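PDB 6LR3: macrophage migration inhibitory factor, which belongs to the macrophage migration inhibitory factor family, small proteins built on a beta-alpha-beta fold, and is assembled here from three copies. Local coordinates for residues 82-85 / 86-90; 16-19 / 20-24; 72-75 / 76-80. All blocks are in the same frame, centred on the assembly; numbering follows the deposited sequence.

Interaction 1: residues 82-85 / 86-90. Unlike the reference sequence in segment 86-90: Asn89 (reference Lys), Val90 (reference Ile).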
loop_
_atom_site.group_PDB
_atom_site.type_symbol
_atom_site.label_atom_id
_atom_site.label_comp_id
_atom_site.label_asym_id
_atom_site.label_seq_id
_atom_site.Cartn_x
_atom_site.Cartn_y
_atom_site.Cartn_z
ATOM N N ASP B 82 14.329 -15.293 -5.841
ATOM C CA ASP B 82 14.478 -16.571 -6.591
ATOM C C ASP B 82 13.102 -17.016 -7.108
ATOM O O ASP B 82 13.013 -17.493 -8.267
ATOM C CB ASP B 82 15.106 -17.657 -5.734
ATOM C CG ASP B 82 16.575 -17.461 -5.444
ATOM O OD1 ASP B 82 17.190 -16.535 -5.971
ATOM O OD2 ASP B 82 17.080 -18.254 -4.667
ATOM N N MET B 83 12.074 -16.918 -6.265
ATOM C CA MET B 83 10.714 -17.332 -6.665
ATOM C C MET B 83 10.200 -16.385 -7.751
ATOM O O MET B 83 9.555 -16.852 -8.673
ATOM C CB MET B 83 9.773 -17.335 -5.450
ATOM C CG MET B 83 8.462 -17.908 -5.790
ATOM S SD MET B 83 7.483 -18.214 -4.315
ATOM C CE MET B 83 8.369 -19.538 -3.515
ATOM N N PHE B 84 10.447 -15.083 -7.650
ATOM C CA PHE B 84 9.981 -14.106 -8.664
ATOM C C PHE B 84 10.687 -14.358 -9.977
ATOM O O PHE B 84 10.072 -14.253 -11.022
ATOM C CB PHE B 84 10.250 -12.668 -8.218
ATOM C CG PHE B 84 9.495 -12.231 -6.990
ATOM C CD1 PHE B 84 8.365 -12.891 -6.538
ATOM C CD2 PHE B 84 9.936 -11.127 -6.282
ATOM C CE1 PHE B 84 7.708 -12.458 -5.389
ATOM C CE2 PHE B 84 9.259 -10.679 -5.159
ATOM C CZ PHE B 84 8.120 -11.311 -4.747
ATOM N N ILE B 85 11.989 -14.641 -9.925
ATOM C CA ILE B 85 12.775 -14.949 -11.152
ATOM C C ILE B 85 12.146 -16.187 -11.816
ATOM O O ILE B 85 11.855 -16.138 -12.999
ATOM C CB ILE B 85 14.255 -15.150 -10.783
ATOM C CG1 ILE B 85 14.915 -13.828 -10.377
ATOM C CG2 ILE B 85 15.005 -15.852 -11.909
ATOM C CD1 ILE B 85 16.190 -13.982 -9.557
ATOM N N GLU B 86 11.888 -17.240 -11.043
ATOM C CA GLU B 86 11.410 -18.522 -11.606
ATOM C C GLU B 86 9.991 -18.353 -12.136
ATOM O O GLU B 86 9.704 -18.831 -13.238
ATOM C CB GLU B 86 11.489 -19.598 -10.520
ATOM C CG GLU B 86 10.984 -20.929 -10.975
ATOM C CD GLU B 86 11.694 -21.994 -10.185
ATOM O OE1 GLU B 86 11.549 -21.935 -8.935
ATOM O OE2 GLU B 86 12.443 -22.775 -10.798
ATOM N N HIS B 87 9.112 -17.717 -11.365
ATOM C CA HIS B 87 7.660 -17.668 -11.673
ATOM C C HIS B 87 7.286 -16.503 -12.604
ATOM O O HIS B 87 6.394 -16.680 -13.436
ATOM C CB HIS B 87 6.847 -17.538 -10.396
ATOM C CG HIS B 87 6.662 -18.752 -9.556
ATOM N ND1 HIS B 87 5.382 -19.321 -9.505
ATOM C CD2 HIS B 87 7.460 -19.492 -8.735
ATOM C CE1 HIS B 87 5.430 -20.375 -8.699
ATOM N NE2 HIS B 87 6.706 -20.538 -8.281
ATOM N N LEU B 88 7.902 -15.338 -12.417
ATOM C CA LEU B 88 7.536 -14.109 -13.155
ATOM C C LEU B 88 8.499 -13.837 -14.302
ATOM O O LEU B 88 8.216 -12.919 -15.070
ATOM C CB LEU B 88 7.482 -12.918 -12.195
ATOM C CG LEU B 88 6.633 -13.121 -10.927
ATOM C CD1 LEU B 88 6.613 -11.904 -10.069
ATOM C CD2 LEU B 88 5.228 -13.523 -11.286
ATOM N N ASN B 89 9.620 -14.543 -14.371
ATOM C CA ASN B 89 10.680 -14.302 -15.377
ATOM C C ASN B 89 11.115 -12.846 -15.295
ATOM O O ASN B 89 11.296 -12.201 -16.340
ATOM C CB ASN B 89 10.186 -14.691 -16.766
ATOM C CG ASN B 89 10.000 -16.186 -16.851
ATOM O OD1 ASN B 89 10.959 -16.928 -16.645
ATOM N ND2 ASN B 89 8.816 -16.632 -17.219
ATOM N N VAL B 90 11.271 -12.341 -14.077
ATOM C CA VAL B 90 11.821 -10.991 -13.845
ATOM C C VAL B 90 13.287 -11.177 -13.487
ATOM O O VAL B 90 13.623 -12.122 -12.744
ATOM C CB VAL B 90 11.013 -10.290 -12.745
ATOM C CG1 VAL B 90 11.566 -8.940 -12.397
ATOM C CG2 VAL B 90 9.578 -10.081 -13.195
HETATM O O HOH W 1 13.624 -16.382 -15.866
#

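Interaction 2: residues 16-19 / 20-24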
loop_
_atom_site.group_PDB
_atom_site.type_symbol
_atom_site.label_atom_id
_atom_site.label_comp_id
_atom_site.label_asym_id
_atom_site.label_seq_id
_atom_site.Cartn_x
_atom_site.Cartn_y
_atom_site.Cartn_z
ATOM N N PRO B 16 2.355 -18.567 -12.947
ATOM C CA PRO B 16 1.856 -19.876 -12.568
ATOM C C PRO B 16 0.690 -19.756 -11.599
ATOM O O PRO B 16 0.713 -18.910 -10.698
ATOM C CB PRO B 16 3.059 -20.553 -11.927
ATOM C CG PRO B 16 4.207 -19.913 -12.606
ATOM C CD PRO B 16 3.800 -18.472 -12.721
ATOM N N VAL B 17 -0.297 -20.619 -11.770
ATOM C CA VAL B 17 -1.547 -20.532 -10.962
ATOM C C VAL B 17 -1.215 -20.752 -9.480
ATOM O O VAL B 17 -1.984 -20.263 -8.661
ATOM C CB VAL B 17 -2.586 -21.569 -11.447
ATOM C CG1 VAL B 17 -3.059 -21.235 -12.851
ATOM C CG2 VAL B 17 -2.041 -22.980 -11.390
ATOM N N PHE B 18 -0.114 -21.457 -9.155
ATOM C CA PHE B 18 0.218 -21.806 -7.755
ATOM C C PHE B 18 1.186 -20.782 -7.165
ATOM O O PHE B 18 1.627 -20.986 -6.049
ATOM C CB PHE B 18 0.731 -23.234 -7.629
ATOM C CG PHE B 18 2.020 -23.492 -8.345
ATOM C CD1 PHE B 18 2.062 -23.802 -9.690
ATOM C CD2 PHE B 18 3.213 -23.470 -7.630
ATOM C CE1 PHE B 18 3.270 -24.124 -10.291
ATOM C CE2 PHE B 18 4.426 -23.709 -8.262
ATOM C CZ PHE B 18 4.442 -24.044 -9.586
ATOM N N PHE B 19 1.466 -19.690 -7.849
ATOM C CA PHE B 19 2.432 -18.658 -7.377
ATOM C C PHE B 19 2.037 -18.171 -5.981
ATOM O O PHE B 19 2.882 -18.224 -5.079
ATOM C CB PHE B 19 2.511 -17.496 -8.365
ATOM C CG PHE B 19 3.384 -16.373 -7.878
ATOM C CD1 PHE B 19 4.736 -16.514 -7.662
ATOM C CD2 PHE B 19 2.809 -15.175 -7.561
ATOM C CE1 PHE B 19 5.510 -15.450 -7.234
ATOM C CE2 PHE B 19 3.584 -14.058 -7.269
ATOM C CZ PHE B 19 4.929 -14.221 -7.049
ATOM N N GLN B 20 0.802 -17.718 -5.784
ATOM C CA GLN B 20 0.422 -17.172 -4.456
ATOM C C GLN B 20 0.480 -18.265 -3.378
ATOM O O GLN B 20 0.919 -17.964 -2.262
ATOM C CB GLN B 20 -0.959 -16.544 -4.481
ATOM C CG GLN B 20 -0.974 -15.179 -5.127
ATOM C CD GLN B 20 -2.379 -14.841 -5.550
ATOM O OE1 GLN B 20 -2.861 -15.418 -6.548
ATOM N NE2 GLN B 20 -3.035 -13.959 -4.786
ATOM N N ALA B 21 0.048 -19.483 -3.678
ATOM C CA ALA B 21 0.140 -20.641 -2.761
ATOM C C ALA B 21 1.594 -20.903 -2.411
ATOM O O ALA B 21 1.907 -21.139 -1.233
ATOM C CB ALA B 21 -0.501 -21.858 -3.392
ATOM N N ALA B 22 2.486 -20.877 -3.397
ATOM C CA ALA B 22 3.914 -21.191 -3.185
ATOM C C ALA B 22 4.523 -20.101 -2.315
ATOM O O ALA B 22 5.289 -20.426 -1.389
ATOM C CB ALA B 22 4.651 -21.331 -4.504
ATOM N N LEU B 23 4.191 -18.847 -2.600
ATOM C CA LEU B 23 4.713 -17.705 -1.826
ATOM C C LEU B 23 4.166 -17.769 -0.420
ATOM O O LEU B 23 4.938 -17.537 0.515
ATOM C CB LEU B 23 4.346 -16.417 -2.570
ATOM C CG LEU B 23 4.935 -15.136 -2.026
ATOM C CD1 LEU B 23 6.428 -15.262 -1.887
ATOM C CD2 LEU B 23 4.581 -13.996 -2.962
ATOM N N THR B 24 2.881 -18.105 -0.259
ATOM C CA THR B 24 2.258 -18.289 1.062
ATOM C C THR B 24 3.084 -19.291 1.857
ATOM O O THR B 24 3.454 -18.992 2.990
ATOM C CB THR B 24 0.811 -18.782 0.955
ATOM O OG1 THR B 24 0.020 -17.755 0.348
ATOM C CG2 THR B 24 0.235 -19.095 2.309
HETATM O O HOH W 2 -1.771 -19.783 -5.866
HETATM O O HOH W 3 -1.143 -17.339 -7.869
#

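Interaction 3: residues 72-75 / 76-80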
loop_
_atom_site.group_PDB
_atom_site.type_symbol
_atom_site.label_atom_id
_atom_site.label_comp_id
_atom_site.label_asym_id
_atom_site.label_seq_id
_atom_site.Cartn_x
_atom_site.Cartn_y
_atom_site.Cartn_z
ATOM N N SER B 72 17.306 -11.553 8.556
ATOM C CA SER B 72 16.119 -12.284 8.043
ATOM C C SER B 72 15.667 -11.599 6.761
ATOM O O SER B 72 15.290 -12.306 5.824
ATOM C CB SER B 72 15.030 -12.385 9.059
ATOM O OG SER B 72 14.468 -11.110 9.336
ATOM N N ASN B 73 15.728 -10.269 6.711
ATOM C CA ASN B 73 15.276 -9.498 5.519
ATOM C C ASN B 73 16.098 -9.939 4.309
ATOM O O ASN B 73 15.523 -10.175 3.227
ATOM C CB ASN B 73 15.377 -7.995 5.731
ATOM C CG ASN B 73 14.414 -7.454 6.781
ATOM O OD1 ASN B 73 13.489 -8.153 7.241
ATOM N ND2 ASN B 73 14.625 -6.194 7.168
ATOM N N LEU B 74 17.416 -10.013 4.443
ATOM C CA LEU B 74 18.269 -10.372 3.294
ATOM C C LEU B 74 17.950 -11.792 2.846
ATOM O O LEU B 74 17.846 -12.009 1.647
ATOM C CB LEU B 74 19.742 -10.230 3.664
ATOM C CG LEU B 74 20.689 -10.639 2.538
ATOM C CD1 LEU B 74 20.433 -9.839 1.283
ATOM C CD2 LEU B 74 22.128 -10.491 2.944
ATOM N N ALA B 75 17.820 -12.737 3.771
ATOM C CA ALA B 75 17.575 -14.165 3.455
ATOM C C ALA B 75 16.232 -14.273 2.733
ATOM O O ALA B 75 16.133 -14.969 1.710
ATOM C CB ALA B 75 17.585 -15.001 4.714
ATOM N N MET B 76 15.208 -13.599 3.245
ATOM C CA MET B 76 13.856 -13.666 2.666
ATOM C C MET B 76 13.882 -12.960 1.324
ATOM O O MET B 76 13.259 -13.473 0.415
ATOM C CB MET B 76 12.826 -13.033 3.590
ATOM C CG MET B 76 12.544 -13.951 4.733
ATOM S SD MET B 76 11.254 -13.302 5.815
ATOM C CE MET B 76 12.003 -11.899 6.616
ATOM N N ALA B 77 14.562 -11.823 1.200
ATOM C CA ALA B 77 14.645 -11.106 -0.083
ATOM C C ALA B 77 15.210 -12.057 -1.150
ATOM O O ALA B 77 14.650 -12.130 -2.229
ATOM C CB ALA B 77 15.450 -9.857 0.059
ATOM N N ARG B 78 16.308 -12.744 -0.864
ATOM C CA ARG B 78 16.978 -13.631 -1.847
ATOM C C ARG B 78 16.005 -14.750 -2.223
ATOM O O ARG B 78 15.910 -15.080 -3.426
ATOM C CB ARG B 78 18.336 -14.114 -1.322
ATOM C CG ARG B 78 19.368 -13.002 -1.186
ATOM C CD ARG B 78 20.790 -13.541 -0.973
ATOM N NE ARG B 78 21.113 -14.115 -2.277
ATOM C CZ ARG B 78 21.714 -13.489 -3.307
ATOM N NH1 ARG B 78 22.243 -12.287 -3.134
ATOM N NH2 ARG B 78 21.794 -14.082 -4.502
ATOM N N ASP B 79 15.307 -15.333 -1.253
ATOM C CA ASP B 79 14.352 -16.438 -1.503
ATOM C C ASP B 79 13.179 -15.917 -2.322
ATOM O O ASP B 79 12.757 -16.614 -3.243
ATOM C CB ASP B 79 13.903 -17.065 -0.194
ATOM C CG ASP B 79 14.951 -17.977 0.421
ATOM O OD1 ASP B 79 15.936 -18.320 -0.287
ATOM O OD2 ASP B 79 14.785 -18.301 1.583
ATOM N N MET B 80 12.655 -14.739 -1.987
ATOM C CA MET B 80 11.550 -14.122 -2.773
ATOM C C MET B 80 12.051 -13.815 -4.182
ATOM O O MET B 80 11.342 -14.132 -5.136
ATOM C CB MET B 80 11.042 -12.855 -2.079
ATOM C CG MET B 80 10.291 -13.176 -0.840
ATOM S SD MET B 80 9.852 -11.667 0.127
ATOM C CE MET B 80 8.675 -10.934 -1.004
HETATM O O HOH W 4 18.184 -16.806 1.340
#

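Interaction 1: residues 82-85 / 86-90
Asp82 and Glu86 open the last two turns of helix 70-88, the connecting helix of a beta-alpha-beta unit whose strands are 58-64 and 95-101. Glu86 N donates to Asp82 O, a routine i to i+4 bond, and Glu86 CB lies close to the same oxygen. The carboxylate of Asp82 turns outward to a salt bridge between OD1 and NH2 of Arg92.

Met83 shows how the side chains pair along this helix. Its O accepts from His87 N at 2.9 Å and also sits near the plane of the imidazole, at its edge, 3.4 Å from His87 CD2. With CG anti to the backbone N (chi1 -173°), the Met83 side chain runs beside that of His87, so that Met83 CG approaches His87 CD2 to 3.5 Å. Farther out Met83 SD stands 5.0 Å from the centroid of the His87 ring, 32° off the ring normal, an oblique sulfur-aromatic approach. The rings of Phe18 and Phe19, near the start of helix 19-31, also meet this imidazole.

Phe84 is buried and packs on Val58, Ala60 and Ile95 of the sheet. Leu88 lies alongside it, pointing the same way, with Leu88 CD1 4.1 Å from Phe84 CD1. Leu88 N closes the turn onto Phe84 O at 2.8 Å.

Ile85 faces the end of the helix, which comes after Leu88. Asn89, the first residue beyond it, has positive phi (55°), and its N makes only a weak bond to Ile85 O. Water 1 donates to Asn89 OD1 and weakly to Ile85 O, bridging the two. The backbone then brings Val90 back beside the helix: Val90 O lies 3.4 Å from Ile85 CA in a CA-H...O contact and only 3.2 Å from Ile85 CG1.

Interaction 2: residues 16-19 / 20-24
Phe18 and Ala22 are brought together by a chi1 of 64°, which places Phe18 CG between its own backbone N and carbonyl carbon and leaves CD2 4.1 Å from Ala22 CB, oblique to the ring. Phe19 takes another course: its CG is anti to the backbone N (chi1 175°), and the ring runs beside Leu23 until Phe19 CZ is 4.1 Å from Leu23 CD2.

Helix 19-31 begins here. A type I beta turn from Pro16 to Phe19 is closed by Phe19 N donating to Pro16 O at 3.0 Å, and it delivers Phe18 to the N-cap position. Ala22 N reaches Phe18 O at 2.8 Å with a C=O...N angle of 168°, almost straight off the carbonyl. Before this pattern is established, Gln20 N and Ala21 N each donate to a water, and waters 3 and 2, respectively, pass the link on to Val17 O.

Gln20 O is gripped twice, by Thr24 N and by Thr24 OG1, each at 2.8 Å and from opposite faces of its plane. Gln20 OE1 takes a bond from water 3 and another from Arg54 of the second subunit, while NE2 donates to Val40 O.

The start of helix 19-31 packs against the sheet and the other helix: Phe19 touches Leu42 of strand 39-43 and Met83 of helix 70-88, and Leu23 touches Ile4 and Val6 of strand 3-8.

Interaction 3: residues 72-75 / 76-80
Ala75 O holds two donors: Asp79 N at 3.1 Å, the helical bond, and water 4 at 2.8 Å. The water also donates weakly to Asp79 OD1, so it spans one turn of helix 70-88 between a carbonyl and a carboxylate.

Next to this stripe, Met76 is the buried side chain that reaches back along the helix. Its CG is anti to the carbonyl carbon and the chain bends at chi3 (-70°), which swings CE back over the preceding turn. That methyl comes to 3.4 Å from Ser72 O and 3.8 Å from Ser72 OG. Ser72 O is meanwhile held by Met76 N at 2.9 Å, with an N-H...O angle of 163°. Leu74 and Arg78 lie side by side, Leu74 CD1 4.2 Å from Arg78 CG, so it is the aliphatic start of the arginine that packs.

The polar ends have partners beyond these turns: Ser72 OG bonds Arg67 O, and Asn73 ND2 donates to Leu105 O of the third subunit. Met76 continues onto Met27, Ala30 and Leu31 of helix 19-31 and onto Phe99 of the sheet.

Chemically the helix is divided. Water and charge lie along Ala75 and Asp79, while the Met76 side chain lies on the buried side, with Asn73, Ala77 and Met80 also buried; its methyl only packs against Ser72 O, whose hydrogen bond comes from Met76 N.

How the interactions relate
From the N terminus, the chain leaves strand 3-8 and meets interaction 2, where a turn leads into helix 19-31. Interaction 3 follows in helix 70-88, after strand 58-64, and interaction 1 at that helix's end, before strand 95-101. Each is local, closing helical turns, with a beta turn added in interaction 2 and the helix end in interaction 1; the three run in series, without nesting or crossing. Interactions 3 and 1 adjoin in sequence, their centres 14 Å apart. Interactions 1 and 2, centres 11 Å apart, touch where the two helices lie together: Phe84 CE1 is 3.7 Å from Phe19 CZ. Interactions 2 and 3 stay about 5 Å apart at their nearest atoms. Interaction 2 reaches the second subunit, interaction 3 the third.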